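Local coordinates for thioredoxin domain-containing protein (Vibrio parahaemolyticus, PDB 2R5S) that is of uncharacterised function but forms the tetratricopeptide-repeat part of a longer thioredoxin-domain protein that may act as a protein-disulfide reductase, at residues 93-96 / 97-101; 105-108 / 109-112; 64-68 / 69-73. One frame throughout, in Å; residues are numbered along the deposited sequence.

Interaction 1: residues 93-96 / 97-101; sequences ELKR and LEQEL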
ATOM      1  N   GLU A  93     -16.098  12.425   3.392  1.00 52.61           N
ATOM      2  CA  GLU A  93     -15.582  12.195   4.722  1.00 52.69           C
ATOM      3  C   GLU A  93     -14.126  12.587   4.809  1.00 51.98           C
ATOM      4  O   GLU A  93     -13.751  13.332   5.690  1.00 51.46           O
ATOM      5  CB  GLU A  93     -15.730  10.737   5.150  1.00 53.42           C
ATOM      6  CG  GLU A  93     -15.593  10.594   6.650  1.00 56.23           C
ATOM      7  CD  GLU A  93     -16.710  11.378   7.385  1.00 61.64           C
ATOM      8  OE1 GLU A  93     -17.899  11.322   6.941  1.00 61.52           O
ATOM      9  OE2 GLU A  93     -16.399  12.048   8.405  1.00 61.58           O
ATOM     10  N   LEU A  94     -13.309  12.105   3.879  1.00 51.80           N
ATOM     11  CA  LEU A  94     -11.862  12.364   3.969  1.00 53.48           C
ATOM     12  C   LEU A  94     -11.614  13.826   3.925  1.00 52.68           C
ATOM     13  O   LEU A  94     -10.843  14.349   4.745  1.00 54.29           O
ATOM     14  CB  LEU A  94     -11.081  11.644   2.862  1.00 53.86           C
ATOM     15  CG  LEU A  94     -11.078  10.128   3.103  1.00 54.65           C
ATOM     16  CD1 LEU A  94     -10.659   9.426   1.822  1.00 56.94           C
ATOM     17  CD2 LEU A  94     -10.183   9.737   4.285  1.00 54.36           C
ATOM     18  N   LYS A  95     -12.279  14.469   2.970  1.00 52.21           N
ATOM     19  CA  LYS A  95     -12.293  15.918   2.801  1.00 52.37           C
ATOM     20  C   LYS A  95     -12.543  16.697   4.105  1.00 51.92           C
ATOM     21  O   LYS A  95     -11.729  17.563   4.476  1.00 50.66           O
ATOM     22  CB  LYS A  95     -13.333  16.320   1.736  1.00 52.17           C
ATOM     23  CG  LYS A  95     -12.724  17.139   0.601  1.00 56.61           C
ATOM     24  CD  LYS A  95     -11.504  16.376   0.010  1.00 61.99           C
ATOM     25  CE  LYS A  95     -10.266  17.285  -0.379  1.00 64.12           C
ATOM     26  NZ  LYS A  95      -9.322  17.718   0.746  1.00 63.62           N
ATOM     27  N   ARG A  96     -13.650  16.386   4.794  1.00 51.65           N
ATOM     28  CA  ARG A  96     -13.971  17.068   6.045  1.00 52.57           C
ATOM     29  C   ARG A  96     -12.918  16.905   7.162  1.00 52.91           C
ATOM     30  O   ARG A  96     -12.505  17.890   7.770  1.00 53.97           O
ATOM     31  CB  ARG A  96     -15.370  16.716   6.541  1.00 52.32           C
ATOM     32  CG  ARG A  96     -15.636  15.289   6.916  1.00 53.29           C
ATOM     33  CD  ARG A  96     -16.968  15.170   7.736  1.00 53.55           C
ATOM     34  NE  ARG A  96     -16.853  15.684   9.088  1.00 56.46           N
ATOM     35  CZ  ARG A  96     -16.315  15.019  10.122  1.00 60.90           C
ATOM     36  NH1 ARG A  96     -16.232  15.595  11.311  1.00 62.05           N
ATOM     37  NH2 ARG A  96     -15.850  13.781   9.996  1.00 63.69           N
ATOM     38  N   LEU A  97     -12.470  15.680   7.413  1.00 52.88           N
ATOM     39  CA  LEU A  97     -11.437  15.427   8.409  1.00 52.52           C
ATOM     40  C   LEU A  97     -10.129  16.210   8.057  1.00 53.46           C
ATOM     41  O   LEU A  97      -9.481  16.807   8.945  1.00 52.21           O
ATOM     42  CB  LEU A  97     -11.236  13.940   8.547  1.00 52.44           C
ATOM     43  CG  LEU A  97     -11.986  13.029   9.569  1.00 52.47           C
ATOM     44  CD1 LEU A  97     -13.187  13.597  10.260  1.00 51.56           C
ATOM     45  CD2 LEU A  97     -12.351  11.713   8.938  1.00 51.00           C
ATOM     46  N   GLU A  98      -9.818  16.276   6.759  1.00 54.48           N
ATOM     47  CA  GLU A  98      -8.694  17.073   6.242  1.00 55.55           C
ATOM     48  C   GLU A  98      -8.782  18.569   6.535  1.00 56.06           C
ATOM     49  O   GLU A  98      -7.818  19.145   7.030  1.00 54.56           O
ATOM     50  CB  GLU A  98      -8.525  16.869   4.741  1.00 55.82           C
ATOM     51  CG  GLU A  98      -7.541  15.794   4.397  1.00 55.73           C
ATOM     52  CD  GLU A  98      -7.685  15.288   2.980  1.00 57.02           C
ATOM     53  OE1 GLU A  98      -6.844  14.474   2.563  1.00 53.29           O
ATOM     54  OE2 GLU A  98      -8.646  15.673   2.281  1.00 58.24           O
ATOM     55  N   GLN A  99      -9.934  19.191   6.222  1.00 57.60           N
ATOM     56  CA  GLN A  99     -10.158  20.622   6.511  1.00 58.57           C
ATOM     57  C   GLN A  99     -10.140  20.869   8.014  1.00 58.08           C
ATOM     58  O   GLN A  99      -9.572  21.840   8.510  1.00 58.55           O
ATOM     59  CB  GLN A  99     -11.506  21.150   5.932  1.00 60.46           C
ATOM     60  CG  GLN A  99     -11.877  20.738   4.486  1.00 64.33           C
ATOM     61  CD  GLN A  99     -10.675  20.653   3.544  1.00 70.18           C
ATOM     62  OE1 GLN A  99     -10.427  19.611   2.893  1.00 69.38           O
ATOM     63  NE2 GLN A  99      -9.915  21.750   3.472  1.00 71.34           N
ATOM     64  N   GLU A 100     -10.795  19.965   8.726  1.00 58.14           N
ATOM     65  CA  GLU A 100     -10.809  19.924  10.179  1.00 57.87           C
ATOM     66  C   GLU A 100      -9.424  19.783  10.849  1.00 57.35           C
ATOM     67  O   GLU A 100      -9.182  20.360  11.899  1.00 57.80           O
ATOM     68  CB  GLU A 100     -11.738  18.804  10.626  1.00 57.11           C
ATOM     69  CG  GLU A 100     -11.661  18.555  12.085  1.00 59.02           C
ATOM     70  CD  GLU A 100     -12.833  17.779  12.626  1.00 60.41           C
ATOM     71  OE1 GLU A 100     -13.207  16.729  12.063  1.00 61.50           O
ATOM     72  OE2 GLU A 100     -13.363  18.213  13.659  1.00 61.86           O
ATOM     73  N   LEU A 101      -8.530  19.009  10.269  1.00 56.99           N
ATOM     74  CA  LEU A 101      -7.214  18.861  10.890  1.00 57.41           C
ATOM     75  C   LEU A 101      -6.323  20.039  10.620  1.00 58.34           C
ATOM     76  O   LEU A 101      -5.464  20.380  11.447  1.00 58.93           O
ATOM     77  CB  LEU A 101      -6.510  17.594  10.447  1.00 57.10           C
ATOM     78  CG  LEU A 101      -5.250  17.251  11.267  1.00 55.84           C
ATOM     79  CD1 LEU A 101      -5.552  17.174  12.753  1.00 54.83           C
ATOM     80  CD2 LEU A 101      -4.722  15.958  10.777  1.00 52.42           C
TER
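Lys95 meets Glu98 and Gln99 on one flank of helix 92-103, part of the tetratricopeptide-repeat region, in the i to i+3 and i to i+4 spacing of residues neighbouring across a helical turn. The firm partner of its ammonium is Glu98: NZ lies 2.6 Å from Glu98 OE2, a salt bridge, and comes from above the carboxylate plane, 40° out of it. Lys95 reaches there by curling at chi2, chi3 and chi4, while the Glu98 chain stays extended beyond CG. A hydrogen bond from Lys95 NZ to Gln99 OE1, at 3.1 Å, depends on an uncertain amide orientation, because the same OE1 sits 2.9 Å from Lys95 O, another acceptor. The bend of Gln99 at chi2 (-36°) brings its amide end back to that carbonyl.

On another flank the guanidinium of Arg96 lies between Glu93 and Glu100, grouping the three charges in a salt-bridge network. Arg96 and Glu100 run side by side, pointing the same way; their pairing, NH1 to OE1, is one of charge alone. The fine geometry is doubtful throughout this group, since Arg96 NH2 is modelled too close both to Glu93 OE2 and to a methyl of Leu97.

Beneath the side chains, successive i to i+4 backbone bonds fix the turn, among them Glu98 N to Leu94 O at 3.0 Å. In the second shell, Leu94 packs on Gln117 of helix 108-120, and the Glu98 carboxylate is shared between two cations: OE1 forms a salt bridge with Arg123 NH1 while OE2 holds Lys95 NZ.

Interaction 2: residues 105-108 / 109-112; sequences PDNF and ELAC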
ATOM      1  N   PRO A 105      -4.511  21.860  13.915  1.00 59.10           N
ATOM      2  CA  PRO A 105      -3.296  21.130  13.672  1.00 59.23           C
ATOM      3  C   PRO A 105      -2.712  20.416  14.884  1.00 59.20           C
ATOM      4  O   PRO A 105      -1.943  19.467  14.717  1.00 60.33           O
ATOM      5  CB  PRO A 105      -2.323  22.210  13.151  1.00 59.09           C
ATOM      6  CG  PRO A 105      -2.857  23.494  13.630  1.00 60.08           C
ATOM      7  CD  PRO A 105      -4.357  23.289  13.592  1.00 59.65           C
ATOM      8  N   ASP A 106      -3.030  20.855  16.096  1.00 59.32           N
ATOM      9  CA  ASP A 106      -2.380  20.227  17.258  1.00 59.44           C
ATOM     10  C   ASP A 106      -3.167  19.046  17.837  1.00 58.45           C
ATOM     11  O   ASP A 106      -2.574  18.212  18.537  1.00 58.33           O
ATOM     12  CB  ASP A 106      -1.942  21.251  18.305  1.00 59.95           C
ATOM     13  CG  ASP A 106      -0.543  21.831  18.005  1.00 64.41           C
ATOM     14  OD1 ASP A 106      -0.496  22.937  17.397  1.00 65.50           O
ATOM     15  OD2 ASP A 106       0.494  21.178  18.366  1.00 64.95           O
ATOM     16  N   ASN A 107      -4.463  18.968  17.508  1.00 56.18           N
ATOM     17  CA  ASN A 107      -5.346  17.869  17.922  1.00 55.48           C
ATOM     18  C   ASN A 107      -4.852  16.529  17.417  1.00 55.48           C
ATOM     19  O   ASN A 107      -5.204  16.112  16.320  1.00 56.06           O
ATOM     20  CB  ASN A 107      -6.804  18.114  17.426  1.00 55.37           C
ATOM     21  CG  ASN A 107      -7.794  17.078  17.949  1.00 53.29           C
ATOM     22  OD1 ASN A 107      -7.425  15.924  18.195  1.00 49.86           O
ATOM     23  ND2 ASN A 107      -9.069  17.483  18.106  1.00 50.04           N
ATOM     24  N   PHE A 108      -4.040  15.852  18.233  1.00 56.20           N
ATOM     25  CA  PHE A 108      -3.352  14.609  17.840  1.00 54.73           C
ATOM     26  C   PHE A 108      -4.334  13.485  17.616  1.00 54.45           C
ATOM     27  O   PHE A 108      -4.113  12.652  16.776  1.00 54.75           O
ATOM     28  CB  PHE A 108      -2.302  14.191  18.883  1.00 53.82           C
ATOM     29  CG  PHE A 108      -1.084  15.116  18.919  1.00 54.74           C
ATOM     30  CD1 PHE A 108      -0.709  15.827  17.781  1.00 53.29           C
ATOM     31  CD2 PHE A 108      -0.355  15.287  20.079  1.00 51.86           C
ATOM     32  CE1 PHE A 108       0.414  16.700  17.791  1.00 54.96           C
ATOM     33  CE2 PHE A 108       0.761  16.150  20.108  1.00 59.94           C
ATOM     34  CZ  PHE A 108       1.151  16.856  18.954  1.00 56.59           C
ATOM     35  N   GLU A 109      -5.409  13.466  18.387  1.00 54.13           N
ATOM     36  CA  GLU A 109      -6.421  12.428  18.282  1.00 54.54           C
ATOM     37  C   GLU A 109      -7.203  12.452  16.916  1.00 54.97           C
ATOM     38  O   GLU A 109      -7.711  11.419  16.443  1.00 54.26           O
ATOM     39  CB  GLU A 109      -7.375  12.532  19.488  1.00 53.53           C
ATOM     40  CG  GLU A 109      -8.563  11.570  19.373  1.00 57.10           C
ATOM     41  CD  GLU A 109      -9.650  11.737  20.447  1.00 54.12           C
ATOM     42  OE1 GLU A 109      -9.320  11.960  21.624  1.00 56.65           O
ATOM     43  OE2 GLU A 109     -10.832  11.637  20.088  1.00 53.76           O
ATOM     44  N   LEU A 110      -7.313  13.632  16.314  1.00 55.27           N
ATOM     45  CA  LEU A 110      -7.915  13.776  14.977  1.00 55.48           C
ATOM     46  C   LEU A 110      -6.969  13.249  13.917  1.00 54.52           C
ATOM     47  O   LEU A 110      -7.396  12.763  12.870  1.00 54.54           O
ATOM     48  CB  LEU A 110      -8.166  15.240  14.653  1.00 55.75           C
ATOM     49  CG  LEU A 110      -9.634  15.648  14.688  1.00 57.35           C
ATOM     50  CD1 LEU A 110      -9.634  17.164  14.751  1.00 57.68           C
ATOM     51  CD2 LEU A 110     -10.296  15.104  13.401  1.00 58.12           C
ATOM     52  N   ALA A 111      -5.690  13.368  14.207  1.00 53.82           N
ATOM     53  CA  ALA A 111      -4.668  12.960  13.274  1.00 54.42           C
ATOM     54  C   ALA A 111      -4.642  11.457  13.190  1.00 54.17           C
ATOM     55  O   ALA A 111      -4.661  10.910  12.085  1.00 54.69           O
ATOM     56  CB  ALA A 111      -3.321  13.564  13.612  1.00 53.41           C
ATOM     57  N   CYS A 112      -4.699  10.796  14.346  1.00 54.74           N
ATOM     58  CA  CYS A 112      -4.818   9.339  14.425  1.00 54.67           C
ATOM     59  C   CYS A 112      -5.996   8.825  13.630  1.00 53.79           C
ATOM     60  O   CYS A 112      -5.862   7.872  12.881  1.00 55.51           O
ATOM     61  CB  CYS A 112      -4.842   8.873  15.889  1.00 54.65           C
ATOM     62  SG  CYS A 112      -3.162   9.025  16.666  1.00 59.96           S
TER
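The carboxamide of Asn107 lies against the branched end of Leu110, the two side chains crossing at about a right angle, with Asn107 ND2 3.4 Å from Leu110 CD1. Next along the chain, the Phe108 ring has Asp106 O over one face, 3.1 Å above the plane and offset toward the rim. Asn107 is the N-cap of helix 108-120. With CG placed opposite the backbone N (chi1 -174°), its amide folds over the first turn, and OD1 accepts from Leu110 N at 3.0 Å. That donor stands 53° out of the carbonyl plane, so the capping bond uses no lone-pair direction. Leu110 N has a second, weak bond to Asn107 O, and Ala111 N a weak one to the same oxygen. The regular helical pattern then takes over with Cys112 N to Phe108 O at 3.1 Å.

The start of helix 108-120 fits among three others. Leu110 and Ala111 rest on Leu101 of helix 92-103, Phe108 and Ala111 on Ile134 of helix 124-135, and Cys112 on Val146 and Thr149 of helix 145-157.

Interaction 3: residues 64-68 / 69-73; sequences ATIPL and EYQDN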
ATOM      1  N   ALA A  64      -0.303  -0.096 -16.775  1.00 55.13           N
ATOM      2  CA  ALA A  64      -0.175   0.794 -17.947  1.00 55.87           C
ATOM      3  C   ALA A  64       0.825   0.289 -18.975  1.00 57.26           C
ATOM      4  O   ALA A  64       0.937   0.844 -20.086  1.00 56.27           O
ATOM      5  CB  ALA A  64       0.251   2.179 -17.492  1.00 57.29           C
ATOM      6  N   THR A  65       1.588  -0.742 -18.605  1.00 57.82           N
ATOM      7  CA  THR A  65       2.535  -1.384 -19.528  1.00 58.03           C
ATOM      8  C   THR A  65       2.006  -2.765 -20.036  1.00 57.99           C
ATOM      9  O   THR A  65       2.767  -3.553 -20.598  1.00 58.08           O
ATOM     10  CB  THR A  65       3.914  -1.663 -18.815  1.00 59.22           C
ATOM     11  OG1 THR A  65       3.733  -2.752 -17.868  1.00 60.53           O
ATOM     12  CG2 THR A  65       4.473  -0.422 -18.110  1.00 54.57           C
ATOM     13  N   ILE A  66       0.743  -3.102 -19.791  1.00 57.66           N
ATOM     14  CA  ILE A  66       0.284  -4.422 -20.225  1.00 56.54           C
ATOM     15  C   ILE A  66       0.003  -4.168 -21.693  1.00 56.50           C
ATOM     16  O   ILE A  66      -0.794  -3.245 -21.952  1.00 57.15           O
ATOM     17  CB  ILE A  66      -1.033  -4.797 -19.633  1.00 55.97           C
ATOM     18  CG1 ILE A  66      -0.965  -4.699 -18.122  1.00 58.90           C
ATOM     19  CG2 ILE A  66      -1.437  -6.256 -20.107  1.00 55.43           C
ATOM     20  CD1 ILE A  66      -0.179  -5.799 -17.469  1.00 56.01           C
ATOM     21  N   PRO A  67       0.599  -4.976 -22.635  1.00 55.35           N
ATOM     22  CA  PRO A  67       0.379  -4.788 -24.088  1.00 54.18           C
ATOM     23  C   PRO A  67      -0.994  -5.315 -24.461  1.00 54.39           C
ATOM     24  O   PRO A  67      -1.615  -6.059 -23.697  1.00 53.66           O
ATOM     25  CB  PRO A  67       1.438  -5.685 -24.745  1.00 54.33           C
ATOM     26  CG  PRO A  67       2.328  -6.177 -23.687  1.00 53.85           C
ATOM     27  CD  PRO A  67       1.494  -6.124 -22.387  1.00 54.74           C
ATOM     28  N   LEU A  68      -1.439  -4.986 -25.656  1.00 53.42           N
ATOM     29  CA  LEU A  68      -2.810  -5.271 -26.065  1.00 54.11           C
ATOM     30  C   LEU A  68      -3.231  -6.760 -26.045  1.00 53.97           C
ATOM     31  O   LEU A  68      -4.319  -7.130 -25.520  1.00 53.92           O
ATOM     32  CB  LEU A  68      -2.999  -4.686 -27.446  1.00 54.00           C
ATOM     33  CG  LEU A  68      -4.442  -4.529 -27.824  1.00 53.93           C
ATOM     34  CD1 LEU A  68      -5.053  -3.422 -27.015  1.00 57.27           C
ATOM     35  CD2 LEU A  68      -4.530  -4.208 -29.325  1.00 58.16           C
ATOM     36  N   GLU A  69      -2.367  -7.599 -26.623  1.00 53.71           N
ATOM     37  CA  GLU A  69      -2.563  -9.046 -26.660  1.00 53.97           C
ATOM     38  C   GLU A  69      -2.777  -9.693 -25.287  1.00 53.77           C
ATOM     39  O   GLU A  69      -3.170 -10.856 -25.214  1.00 52.56           O
ATOM     40  CB  GLU A  69      -1.398  -9.730 -27.376  1.00 53.45           C
ATOM     41  CG  GLU A  69      -0.027  -9.578 -26.743  1.00 54.55           C
ATOM     42  CD  GLU A  69       0.787  -8.424 -27.372  1.00 53.33           C
ATOM     43  OE1 GLU A  69       0.182  -7.484 -27.900  1.00 55.26           O
ATOM     44  OE2 GLU A  69       2.030  -8.462 -27.363  1.00 56.62           O
ATOM     45  N   TYR A  70      -2.496  -8.942 -24.214  1.00 54.78           N
ATOM     46  CA  TYR A  70      -2.741  -9.404 -22.843  1.00 55.92           C
ATOM     47  C   TYR A  70      -3.859  -8.724 -22.076  1.00 57.45           C
ATOM     48  O   TYR A  70      -4.111  -9.088 -20.909  1.00 58.04           O
ATOM     49  CB  TYR A  70      -1.483  -9.323 -22.017  1.00 54.84           C
ATOM     50  CG  TYR A  70      -0.460 -10.402 -22.293  1.00 53.38           C
ATOM     51  CD1 TYR A  70      -0.658 -11.719 -21.840  1.00 49.55           C
ATOM     52  CD2 TYR A  70       0.697 -10.107 -23.014  1.00 52.27           C
ATOM     53  CE1 TYR A  70       0.263 -12.712 -22.088  1.00 46.46           C
ATOM     54  CE2 TYR A  70       1.642 -11.083 -23.259  1.00 51.00           C
ATOM     55  CZ  TYR A  70       1.423 -12.371 -22.765  1.00 54.64           C
ATOM     56  OH  TYR A  70       2.375 -13.332 -22.993  1.00 58.12           O
ATOM     57  N   GLN A  71      -4.492  -7.748 -22.724  1.00 58.03           N
ATOM     58  CA  GLN A  71      -5.626  -6.982 -22.190  1.00 58.13           C
ATOM     59  C   GLN A  71      -6.854  -7.838 -22.114  1.00 58.97           C
ATOM     60  O   GLN A  71      -7.878  -7.667 -22.796  1.00 59.52           O
ATOM     61  CB  GLN A  71      -5.833  -5.640 -22.914  1.00 57.01           C
ATOM     62  CG  GLN A  71      -4.702  -4.636 -22.458  1.00 56.69           C
ATOM     63  CD  GLN A  71      -4.736  -3.301 -23.171  1.00 56.34           C
ATOM     64  OE1 GLN A  71      -5.735  -2.949 -23.829  1.00 56.32           O
ATOM     65  NE2 GLN A  71      -3.638  -2.551 -23.061  1.00 52.86           N
ATOM     66  N   ASP A  72      -6.662  -8.753 -21.202  1.00 59.50           N
ATOM     67  CA  ASP A  72      -7.465  -9.861 -20.804  1.00 60.46           C
ATOM     68  C   ASP A  72      -8.719  -9.508 -20.060  1.00 59.86           C
ATOM     69  O   ASP A  72      -8.888  -8.387 -19.574  1.00 60.89           O
ATOM     70  CB  ASP A  72      -6.623 -10.489 -19.674  1.00 60.43           C
ATOM     71  CG  ASP A  72      -6.515 -11.915 -19.791  1.00 63.02           C
ATOM     72  OD1 ASP A  72      -7.108 -12.473 -20.741  1.00 67.20           O
ATOM     73  OD2 ASP A  72      -5.823 -12.484 -18.941  1.00 67.65           O
ATOM     74  N   ASN A  73      -9.496 -10.546 -19.837  1.00 58.14           N
ATOM     75  CA  ASN A  73     -10.600 -10.497 -18.905  0.50 58.00           C
ATOM     76  C   ASN A  73     -10.072 -10.156 -17.515  1.00 57.50           C
ATOM     77  O   ASN A  73     -10.672  -9.385 -16.770  1.00 56.24           O
ATOM     78  CB  ASN A  73     -11.274 -11.874 -18.833  0.50 57.88           C
ATOM     79  CG  ASN A  73     -12.777 -11.800 -18.887  0.50 57.94           C
ATOM     80  OD1 ASN A  73     -13.424 -12.728 -19.375  0.50 58.97           O
ATOM     81  ND2 ASN A  73     -13.348 -10.702 -18.402  0.50 58.93           N
TER
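Gln71 reaches back to Ile66 and, with Tyr70, closes a short 3-10 turn that begins at Leu68 in the loop between helices 56-63 and 73-88. Two backbone hydrogen bonds of the i to i+3 kind form the turn: Tyr70 N to Pro67 O at 3.1 Å and Gln71 N to Leu68 O at 2.9 Å. In both the donor stands well above the carbonyl plane, 59° out of it at Leu68, consistent with the tight winding of the chain. A side-chain bond ties Gln71 to the piece of loop ahead of the turn: Gln71 NE2 gives a hydrogen bond to Ile66 O at 3.1 Å. The acceptor lies close to the amide plane of Gln71, and the chain, extended beyond CG (chi2 176°), carries the amide along the turn to a carbonyl five residues back. Gln71 is also the centre of an inverse gamma turn, whose bond from Asp72 N to Tyr70 O is weak.

Two apolar contacts flank the turn. Ile66 crosses Tyr70 at about a right angle and sets its CG2 methyl 3.6 Å from Tyr70 CB. Pro67 and Tyr70 lie alongside each other, pointing the same way, with Pro67 CD 4.1 Å from Tyr70 CD2.

Two contacts bring carbon against oxygen. Leu68 CD1 touches the amide oxygen of Gln71 at 3.3 Å between CD1 and OE1. Glu69, bent at chi2, folds its carboxylate back against Pro67, leaving OE1 3.8 Å from Pro67 CB.

Ile66, the buried residue of the turn, packs on Lys43 and Leu44 of helix 40-52. Thr65 OG1 bonds to Leu62 O in the last turn of helix 56-63 and to Lys43 NZ. Asp72, at the N-cap position of helix 73-88, pairs through OD2 with the Ser74 hydroxyl, and its side chain makes no capping bond.

How the interactions relate
Along the chain the order is interaction 3, interaction 1, interaction 2. Residues 64-73 belong to the first tetratricopeptide-repeat region, the other two contacts to the second. Interactions 1 and 2 lie on consecutive helices, 92-103 and 108-120, with centres about 11 Å apart, and they touch: Glu100 OE1 lies 3.6 Å from Leu110 CD2, and Leu101 CD1 packs against Asn107 O. Interaction 3 stands far off, its centre about 37 Å from that of interaction 1 and about 44 Å from that of interaction 2, across the centre of the chain from the latter. The contacts thus lie along one helix, at the start of the next, and in a loop between two earlier helices of this all-helical part.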